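Putative acetyltransferase Sthe_0691 (Sphaerobacter thermophilus, PDB 3SHP) is a putative acetyltransferase that probably transfers an acetyl group from acetyl-coenzyme A to an acceptor not yet identified. Local coordinates at residues 13-18 against 65-70; 42-47 against 163-168; 87-92 against 122-127. All coordinates share one frame; numbering follows the deposited sequence.

Interaction 1 (13-18 against 65-70); sequences TVYLRA and VRRSDE
Val65 packs over one face of the Tyr15 ring, its CB 3.9 Å from the ring centroid and only 14° off the normal, a CH-pi contact displaced toward the rim. This is the tight part of the contact. CG of Tyr15 sits between its own backbone N and carbonyl carbon (chi1 66°), which swings the ring across Val65 and carries the phenol on to Glu70. There Tyr15 OH donates a short 2.5 Å hydrogen bond to the syn lone pair of Glu70 OE1, and the ring edge also receives Arg67 CG. A tyrosine suits the place because it offers an apolar face and a polar end; an alanine here would probably leave Glu70 OE1 without its donor and uncover the flank of Val65.

The backbones pair antiparallel in the sheet of a GNAT-like fold, strand 14-18 lying against the end of strand 58-66 and the turn after it. Tyr15 and Val65 are a hydrogen-bonded pair, Tyr15 N to Val65 O at 2.8 Å and Val65 N to Tyr15 O at 2.7 Å, while Val14 and Arg66 follow as a non-hydrogen-bonded pair on the face covered by helix 98-116. Toward the turn, where Arg67, Ser68 and Glu70 face solvent, the fit relaxes: Arg67 N still reaches Thr13 O, but a water bridges that same oxygen to Ser68 N, and the Arg67 guanidinium turns to Gly11 O. At the other end the Arg17 guanidinium lays one face over Val65 CG2, with NE 3.7 Å from it; its NH1 pairs with Asp23, and a second water links NH2 to Glu70 O.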
loop_
_atom_site.group_PDB
_atom_site.type_symbol
_atom_site.label_atom_id
_atom_site.label_comp_id
_atom_site.label_asym_id
_atom_site.label_seq_id
_atom_site.Cartn_x
_atom_site.Cartn_y
_atom_site.Cartn_z
ATOM N N THR A 13 -37.524 9.596 14.330
ATOM C CA THR A 13 -36.881 8.396 13.802
ATOM C C THR A 13 -35.604 8.020 14.526
ATOM O O THR A 13 -35.363 6.833 14.763
ATOM C CB THR A 13 -36.542 8.574 12.315
ATOM O OG1 THR A 13 -37.705 9.057 11.649
ATOM C CG2 THR A 13 -36.191 7.255 11.711
ATOM N N VAL A 14 -34.769 9.016 14.831
ATOM C CA VAL A 14 -33.491 8.769 15.474
ATOM C C VAL A 14 -33.306 9.582 16.757
ATOM O O VAL A 14 -33.975 10.584 16.966
ATOM C CB VAL A 14 -32.300 9.096 14.529
ATOM C CG1 VAL A 14 -32.428 8.315 13.180
ATOM C CG2 VAL A 14 -32.196 10.599 14.313
ATOM N N TYR A 15 -32.374 9.147 17.593
ATOM C CA TYR A 15 -31.929 9.987 18.675
ATOM C C TYR A 15 -30.432 9.991 18.744
ATOM O O TYR A 15 -29.784 9.087 18.214
ATOM C CB TYR A 15 -32.551 9.598 20.012
ATOM C CG TYR A 15 -32.180 8.259 20.580
ATOM C CD1 TYR A 15 -31.155 8.126 21.528
ATOM C CD2 TYR A 15 -32.905 7.128 20.234
ATOM C CE1 TYR A 15 -30.838 6.891 22.076
ATOM C CE2 TYR A 15 -32.604 5.902 20.776
ATOM C CZ TYR A 15 -31.568 5.786 21.696
ATOM O OH TYR A 15 -31.302 4.524 22.217
ATOM N N LEU A 16 -29.905 11.047 19.356
ATOM C CA LEU A 16 -28.486 11.253 19.520
ATOM C C LEU A 16 -28.153 11.147 20.985
ATOM O O LEU A 16 -28.879 11.663 21.850
ATOM C CB LEU A 16 -28.067 12.634 18.982
ATOM C CG LEU A 16 -27.834 12.779 17.463
ATOM C CD1 LEU A 16 -28.869 12.087 16.620
ATOM C CD2 LEU A 16 -27.820 14.242 17.096
ATOM N N ARG A 17 -27.044 10.471 21.256
ATOM C CA ARG A 17 -26.534 10.321 22.610
ATOM C C ARG A 17 -25.025 10.149 22.461
ATOM O O ARG A 17 -24.553 9.880 21.384
ATOM C CB ARG A 17 -27.140 9.078 23.272
ATOM C CG ARG A 17 -26.973 7.747 22.448
ATOM C CD ARG A 17 -26.911 6.527 23.380
ATOM N NE ARG A 17 -26.821 5.267 22.647
ATOM C CZ ARG A 17 -25.694 4.714 22.183
ATOM N NH1 ARG A 17 -24.503 5.302 22.370
ATOM N NH2 ARG A 17 -25.763 3.553 21.519
ATOM N N ALA A 18 -24.287 10.298 23.549
ATOM C CA ALA A 18 -22.843 10.105 23.536
ATOM C C ALA A 18 -22.502 8.734 22.963
ATOM O O ALA A 18 -23.081 7.722 23.362
ATOM C CB ALA A 18 -22.257 10.280 24.958
ATOM N N VAL A 65 -28.895 7.015 16.645
ATOM C CA VAL A 65 -29.486 5.723 16.981
ATOM C C VAL A 65 -30.895 5.656 16.427
ATOM O O VAL A 65 -31.715 6.526 16.698
ATOM C CB VAL A 65 -29.505 5.476 18.531
ATOM C CG1 VAL A 65 -30.093 4.113 18.872
ATOM C CG2 VAL A 65 -28.107 5.639 19.164
ATOM N N ARG A 66 -31.175 4.622 15.632
ATOM C CA ARG A 66 -32.518 4.446 15.109
ATOM C C ARG A 66 -33.414 3.924 16.203
ATOM O O ARG A 66 -33.150 2.875 16.783
ATOM C CB ARG A 66 -32.545 3.510 13.899
ATOM C CG ARG A 66 -33.880 3.492 13.180
ATOM C CD ARG A 66 -33.793 2.820 11.831
ATOM N NE ARG A 66 -33.111 1.518 11.875
ATOM C CZ ARG A 66 -32.580 0.916 10.816
ATOM N NH1 ARG A 66 -31.987 -0.261 10.959
ATOM N NH2 ARG A 66 -32.660 1.477 9.617
ATOM N N ARG A 67 -34.475 4.681 16.474
ATOM C CA ARG A 67 -35.448 4.367 17.506
ATOM C C ARG A 67 -36.141 2.994 17.333
ATOM O O ARG A 67 -36.206 2.219 18.289
ATOM C CB ARG A 67 -36.496 5.502 17.606
ATOM C CG ARG A 67 -35.869 6.910 17.986
ATOM C CD ARG A 67 -36.898 8.019 18.098
ATOM N NE ARG A 67 -38.055 7.579 18.873
ATOM C CZ ARG A 67 -39.266 8.139 18.833
ATOM N NH1 ARG A 67 -39.504 9.198 18.062
ATOM N NH2 ARG A 67 -40.252 7.634 19.578
ATOM N N SER A 68 -36.631 2.683 16.132
ATOM C CA SER A 68 -37.385 1.416 15.936
ATOM C C SER A 68 -36.611 0.180 16.395
ATOM O O SER A 68 -37.183 -0.694 17.030
ATOM C CB SER A 68 -37.868 1.246 14.495
ATOM O OG SER A 68 -36.771 1.307 13.587
ATOM N N ASP A 69 -35.307 0.118 16.135
ATOM C CA ASP A 69 -34.536 -1.095 16.492
ATOM C C ASP A 69 -33.297 -0.863 17.352
ATOM O O ASP A 69 -32.571 -1.815 17.647
ATOM C CB ASP A 69 -34.152 -1.907 15.225
ATOM C CG ASP A 69 -33.265 -1.119 14.257
ATOM O OD1 ASP A 69 -33.020 0.079 14.503
ATOM O OD2 ASP A 69 -32.804 -1.692 13.239
ATOM N N GLU A 70 -33.045 0.391 17.734
ATOM C CA GLU A 70 -31.886 0.744 18.567
ATOM C C GLU A 70 -30.544 0.567 17.873
ATOM O O GLU A 70 -29.501 0.530 18.536
ATOM C CB GLU A 70 -31.892 -0.033 19.888
ATOM C CG GLU A 70 -33.040 0.348 20.815
ATOM C CD GLU A 70 -32.838 1.727 21.403
ATOM O OE1 GLU A 70 -31.674 2.077 21.664
ATOM O OE2 GLU A 70 -33.826 2.462 21.604
HETATM O O HOH W 1 -36.965 4.599 14.183
HETATM O O HOH W 2 -28.105 1.766 20.668
#

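Interaction 2 (42-47 against 163-168); sequences AEAFLK and IYQAVD
Gln165 takes hold of the backbone of Ala44, its OE1 accepting the amide N-H of Ala44 at 3.0 Å. In this GNAT-like fold, strand 157-167 lies within the main sheet, and its residues Ile163, Gln165 and Val167 all point toward the 42-47 segment, which runs alongside without pairing to it. The donor stands 37° above the plane of the side-chain carbonyl of Gln165, so the bond uses no in-plane lone pair. A water accepts from Gln165 NE2 at 2.9 Å and donates to Ala44 O at 2.7 Å. Beside the amide the contact is mostly packing. Alanine at Ala42 leaves room for the isoleucine's CG1, 4.0 Å from Ala42 CB, and Ile163 CG2 comes within 3.2 Å of Ala42 O. Farther along, Leu46 CD1 and Val167 CG1 meet tip to tip at 4.0 Å, two branched apolar side chains meeting between the segments.

Behind this first shell, Thr123 OG1 of the neighbouring strand 121-127 hydrogen-bonds Gln165 NE2 and so fixes which way the amide is turned. On the outer side, Glu43 forms an antiparallel bridge with a strand of the third subunit, so the sheet continues between molecules, and its OE2 salt-bridges NE of Arg149 of that subunit.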
loop_
_atom_site.group_PDB
_atom_site.type_symbol
_atom_site.label_atom_id
_atom_site.label_comp_id
_atom_site.label_asym_id
_atom_site.label_seq_id
_atom_site.Cartn_x
_atom_site.Cartn_y
_atom_site.Cartn_z
ATOM N N ALA A 42 -12.902 22.874 5.798
ATOM C CA ALA A 42 -12.740 24.235 5.326
ATOM C C ALA A 42 -13.768 25.088 6.017
ATOM O O ALA A 42 -14.756 24.571 6.545
ATOM C CB ALA A 42 -12.944 24.290 3.839
ATOM N N GLU A 43 -13.561 26.404 5.983
ATOM C CA GLU A 43 -14.451 27.332 6.670
ATOM C C GLU A 43 -14.147 28.723 6.114
ATOM O O GLU A 43 -13.038 28.960 5.627
ATOM C CB GLU A 43 -14.198 27.270 8.186
ATOM C CG GLU A 43 -12.751 27.600 8.553
ATOM C CD GLU A 43 -12.349 27.207 9.960
ATOM O OE1 GLU A 43 -11.797 28.100 10.656
ATOM O OE2 GLU A 43 -12.515 26.017 10.362
ATOM N N ALA A 44 -15.110 29.635 6.166
ATOM C CA ALA A 44 -14.802 31.033 5.828
ATOM C C ALA A 44 -13.594 31.493 6.634
ATOM O O ALA A 44 -13.444 31.116 7.804
ATOM C CB ALA A 44 -15.980 31.949 6.122
ATOM N N PHE A 45 -12.731 32.281 6.015
ATOM C CA PHE A 45 -11.578 32.810 6.714
ATOM C C PHE A 45 -12.028 33.852 7.727
ATOM O O PHE A 45 -12.535 34.900 7.350
ATOM C CB PHE A 45 -10.610 33.446 5.728
ATOM C CG PHE A 45 -9.325 33.951 6.354
ATOM C CD1 PHE A 45 -8.202 33.136 6.415
ATOM C CD2 PHE A 45 -9.233 35.260 6.850
ATOM C CE1 PHE A 45 -7.000 33.602 6.972
ATOM C CE2 PHE A 45 -8.034 35.744 7.407
ATOM C CZ PHE A 45 -6.914 34.912 7.474
ATOM N N LEU A 46 -11.843 33.547 9.007
ATOM C CA LEU A 46 -12.181 34.487 10.083
ATOM C C LEU A 46 -11.021 34.499 11.087
ATOM O O LEU A 46 -10.038 33.753 10.922
ATOM C CB LEU A 46 -13.501 34.062 10.762
ATOM C CG LEU A 46 -14.823 33.994 9.975
ATOM C CD1 LEU A 46 -15.931 33.196 10.734
ATOM C CD2 LEU A 46 -15.318 35.396 9.625
ATOM N N LYS A 47 -11.126 35.330 12.126
ATOM C CA LYS A 47 -9.994 35.557 13.067
ATOM C C LYS A 47 -9.592 34.253 13.729
ATOM O O LYS A 47 -10.454 33.516 14.223
ATOM C CB LYS A 47 -10.356 36.573 14.160
ATOM C CG LYS A 47 -10.418 38.039 13.708
ATOM C CD LYS A 47 -11.533 38.780 14.478
ATOM C CE LYS A 47 -11.521 40.283 14.245
ATOM N NZ LYS A 47 -10.385 40.921 14.964
ATOM N N ILE A 163 -19.505 23.561 2.648
ATOM C CA ILE A 163 -19.396 23.886 4.067
ATOM C C ILE A 163 -20.450 24.924 4.405
ATOM O O ILE A 163 -20.435 26.046 3.867
ATOM C CB ILE A 163 -18.027 24.481 4.431
ATOM C CG1 ILE A 163 -16.883 23.628 3.874
ATOM C CG2 ILE A 163 -17.933 24.700 5.949
ATOM C CD1 ILE A 163 -16.739 22.251 4.549
ATOM N N TYR A 164 -21.370 24.538 5.285
ATOM C CA TYR A 164 -22.448 25.411 5.720
ATOM C C TYR A 164 -22.058 25.994 7.061
ATOM O O TYR A 164 -21.472 25.297 7.893
ATOM C CB TYR A 164 -23.769 24.620 5.846
ATOM C CG TYR A 164 -24.568 24.609 4.566
ATOM C CD1 TYR A 164 -24.098 23.934 3.439
ATOM C CD2 TYR A 164 -25.787 25.274 4.477
ATOM C CE1 TYR A 164 -24.807 23.938 2.256
ATOM C CE2 TYR A 164 -26.528 25.274 3.285
ATOM C CZ TYR A 164 -26.028 24.592 2.192
ATOM O OH TYR A 164 -26.726 24.559 1.004
ATOM N N GLN A 165 -22.400 27.266 7.263
ATOM C CA GLN A 165 -22.043 27.994 8.483
ATOM C C GLN A 165 -23.148 28.903 8.967
ATOM O O GLN A 165 -23.953 29.410 8.177
ATOM C CB GLN A 165 -20.770 28.821 8.258
ATOM C CG GLN A 165 -19.511 27.951 8.108
ATOM C CD GLN A 165 -18.221 28.772 8.190
ATOM O OE1 GLN A 165 -17.888 29.538 7.269
ATOM N NE2 GLN A 165 -17.488 28.609 9.283
ATOM N N ALA A 166 -23.206 29.085 10.278
ATOM C CA ALA A 166 -23.840 30.258 10.842
ATOM C C ALA A 166 -22.764 30.971 11.638
ATOM O O ALA A 166 -22.021 30.355 12.436
ATOM C CB ALA A 166 -25.016 29.887 11.712
ATOM N N VAL A 167 -22.662 32.268 11.389
ATOM C CA VAL A 167 -21.675 33.104 12.031
ATOM C C VAL A 167 -22.379 34.307 12.673
ATOM O O VAL A 167 -23.050 35.094 11.991
ATOM C CB VAL A 167 -20.599 33.559 11.027
ATOM C CG1 VAL A 167 -19.578 34.506 11.688
ATOM C CG2 VAL A 167 -19.896 32.337 10.374
ATOM N N ASP A 168 -22.229 34.423 13.990
ATOM C CA ASP A 168 -22.768 35.535 14.761
ATOM C C ASP A 168 -22.398 36.885 14.141
ATOM O O ASP A 168 -21.253 37.076 13.704
ATOM C CB ASP A 168 -22.258 35.450 16.206
ATOM C CG ASP A 168 -22.909 36.463 17.122
ATOM O OD1 ASP A 168 -22.598 37.661 16.976
ATOM O OD2 ASP A 168 -23.716 36.063 18.002
HETATM O O HOH W 3 -15.105 30.202 9.719
#

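Interaction 3 (87-92 against 122-127); sequences LRFHMA and ITVEIA
The Arg88 guanidinium turns its edge to Glu125, gripping the carboxylate side-on: NE gives to OE1 of Glu125 and NH1 to its OE2, each bond 2.9 Å long. Both oxygens lie near the guanidinium plane, yet the nitrogens meet them from well above the carboxylate plane, the two groups being inclined at 64°. The bend of the arginine chain at chi3 (59°) brings NE and NH1 back alongside the glutamate, and mutual neutralisation probably makes the couple tolerable where both residues are buried. Arg41 also salt-bridges Glu125 OE2, and Asn38 O takes Arg88 NH2, so loop residues steady both partners.

The Phe89 ring likewise presents its edge, with Val124 CG1 3.9 Å from its CE2. Val124 turns its other methyl, CG2, to Leu87 CG at 3.9 Å, which places three apolar residues on the side of the sheet where helix 98-116 packs. Leu87 N bonds to Thr123 O at 2.8 Å and Glu125 N to Leu87 O at 3.2 Å, a parallel pairing that then stops: a water joins Phe89 N to Glu125 O. Two parallel central strands that pair briefly and then splay, here at 35° and joined by helix 98-116, are characteristic of GNAT acetyltransferases; in relatives the V-shaped opening receives the pantetheine arm of acetyl-coenzyme A, and probably does so here.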
loop_
_atom_site.group_PDB
_atom_site.type_symbol
_atom_site.label_atom_id
_atom_site.label_comp_id
_atom_site.label_asym_id
_atom_site.label_seq_id
_atom_site.Cartn_x
_atom_site.Cartn_y
_atom_site.Cartn_z
ATOM N N LEU A 87 -18.465 20.217 12.677
ATOM C CA LEU A 87 -18.999 18.858 12.679
ATOM C C LEU A 87 -19.197 18.239 11.312
ATOM O O LEU A 87 -19.359 18.932 10.302
ATOM C CB LEU A 87 -20.319 18.782 13.426
ATOM C CG LEU A 87 -21.431 19.717 13.016
ATOM C CD1 LEU A 87 -22.754 18.987 13.138
ATOM C CD2 LEU A 87 -21.405 20.974 13.911
ATOM N N ARG A 88 -19.184 16.922 11.311
ATOM C CA ARG A 88 -19.413 16.137 10.118
ATOM C C ARG A 88 -20.111 14.851 10.544
ATOM O O ARG A 88 -20.068 14.472 11.718
ATOM C CB ARG A 88 -18.081 15.861 9.381
ATOM C CG ARG A 88 -17.144 14.772 9.954
ATOM C CD ARG A 88 -16.099 14.258 8.874
ATOM N NE ARG A 88 -15.250 15.350 8.374
ATOM C CZ ARG A 88 -14.123 15.769 8.959
ATOM N NH1 ARG A 88 -13.448 16.803 8.450
ATOM N NH2 ARG A 88 -13.665 15.163 10.057
ATOM N N PHE A 89 -20.765 14.196 9.607
ATOM C CA PHE A 89 -21.542 13.001 9.913
ATOM C C PHE A 89 -20.921 11.836 9.173
ATOM O O PHE A 89 -20.403 12.013 8.066
ATOM C CB PHE A 89 -22.995 13.165 9.445
ATOM C CG PHE A 89 -23.720 14.304 10.108
ATOM C CD1 PHE A 89 -24.409 14.109 11.297
ATOM C CD2 PHE A 89 -23.703 15.572 9.546
ATOM C CE1 PHE A 89 -25.080 15.156 11.916
ATOM C CE2 PHE A 89 -24.361 16.637 10.162
ATOM C CZ PHE A 89 -25.065 16.426 11.351
ATOM N N HIS A 90 -20.986 10.658 9.781
ATOM C CA HIS A 90 -20.526 9.426 9.164
ATOM C C HIS A 90 -21.699 8.464 9.284
ATOM O O HIS A 90 -22.020 8.049 10.387
ATOM C CB HIS A 90 -19.327 8.839 9.912
ATOM C CG HIS A 90 -18.116 9.718 9.935
ATOM N ND1 HIS A 90 -17.192 9.742 8.909
ATOM C CD2 HIS A 90 -17.663 10.591 10.868
ATOM C CE1 HIS A 90 -16.231 10.600 9.204
ATOM N NE2 HIS A 90 -16.489 11.123 10.391
HETATM N N MSE A 91 -22.353 8.126 8.178
HETATM C CA MSE A 91 -23.527 7.227 8.239
HETATM C C MSE A 91 -23.119 5.802 7.878
HETATM O O MSE A 91 -22.187 5.619 7.109
HETATM C CB MSE A 91 -24.638 7.706 7.294
HETATM C CG MSE A 91 -24.974 9.186 7.480
HETATM SE SE MSE A 91 -25.526 9.625 9.303
HETATM C CE MSE A 91 -27.185 8.651 9.298
ATOM N N ALA A 92 -23.799 4.799 8.430
ATOM C CA ALA A 92 -23.485 3.417 8.090
ATOM C C ALA A 92 -23.730 3.192 6.601
ATOM O O ALA A 92 -24.721 3.653 6.058
ATOM C CB ALA A 92 -24.298 2.436 8.927
ATOM N N ILE A 122 -20.751 28.018 13.838
ATOM C CA ILE A 122 -21.093 26.606 13.654
ATOM C C ILE A 122 -20.792 26.272 12.201
ATOM O O ILE A 122 -21.197 27.018 11.297
ATOM C CB ILE A 122 -22.599 26.336 13.934
ATOM C CG1 ILE A 122 -22.969 26.758 15.362
ATOM C CG2 ILE A 122 -22.947 24.861 13.727
ATOM C CD1 ILE A 122 -24.486 26.584 15.728
ATOM N N THR A 123 -20.094 25.155 11.987
ATOM C CA THR A 123 -19.522 24.821 10.695
ATOM C C THR A 123 -19.816 23.333 10.449
ATOM O O THR A 123 -19.444 22.469 11.267
ATOM C CB THR A 123 -17.986 25.124 10.676
ATOM O OG1 THR A 123 -17.759 26.513 10.957
ATOM C CG2 THR A 123 -17.351 24.811 9.327
ATOM N N VAL A 124 -20.502 23.052 9.342
ATOM C CA VAL A 124 -20.968 21.700 9.013
ATOM C C VAL A 124 -20.580 21.301 7.580
ATOM O O VAL A 124 -20.827 22.050 6.623
ATOM C CB VAL A 124 -22.510 21.588 9.145
ATOM C CG1 VAL A 124 -22.963 20.132 9.058
ATOM C CG2 VAL A 124 -22.999 22.219 10.476
ATOM N N GLU A 125 -20.015 20.109 7.432
ATOM C CA GLU A 125 -19.706 19.535 6.117
ATOM C C GLU A 125 -20.950 18.849 5.573
ATOM O O GLU A 125 -21.573 18.026 6.294
ATOM C CB GLU A 125 -18.599 18.484 6.233
ATOM C CG GLU A 125 -17.244 19.015 6.631
ATOM C CD GLU A 125 -16.110 17.969 6.420
ATOM O OE1 GLU A 125 -16.420 16.771 6.192
ATOM O OE2 GLU A 125 -14.914 18.353 6.494
ATOM N N ILE A 126 -21.329 19.195 4.328
ATOM C CA ILE A 126 -22.450 18.554 3.646
ATOM C C ILE A 126 -22.169 18.415 2.152
ATOM O O ILE A 126 -21.861 19.399 1.486
ATOM C CB ILE A 126 -23.788 19.337 3.809
ATOM C CG1 ILE A 126 -24.055 19.698 5.284
ATOM C CG2 ILE A 126 -24.966 18.509 3.243
ATOM C CD1 ILE A 126 -25.226 20.666 5.472
ATOM N N ALA A 127 -22.283 17.202 1.620
ATOM C CA ALA A 127 -21.966 16.991 0.215
ATOM C C ALA A 127 -23.080 17.591 -0.626
ATOM O O ALA A 127 -24.233 17.570 -0.219
ATOM C CB ALA A 127 -21.796 15.498 -0.094
HETATM O O HOH W 4 -20.851 15.391 7.088
#

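In the fold
All three contacts reach one mixed sheet, though 42-47 only lies against it, and they differ in depth. The centre of interaction 3 lies about 3 Å from that of the chain and the contact is largely buried, whereas interactions 1 and 2 sit on opposite sides of the chain's centre, their own centres 29 Å apart. Interactions 2 and 3 share a seam, since strands 157-167 and 121-127 are neighbours; Tyr164 O and Val124 N come within 2.8 Å there. Chemistry follows place: a buried salt bridge amid aliphatic packing in interaction 3, a phenol-carboxylate bond and arginines held by carboxylates, a carbonyl and a water in interaction 1, a single direct amide link in interaction 2. Both outer contacts also meet other subunits, the second far more extensively.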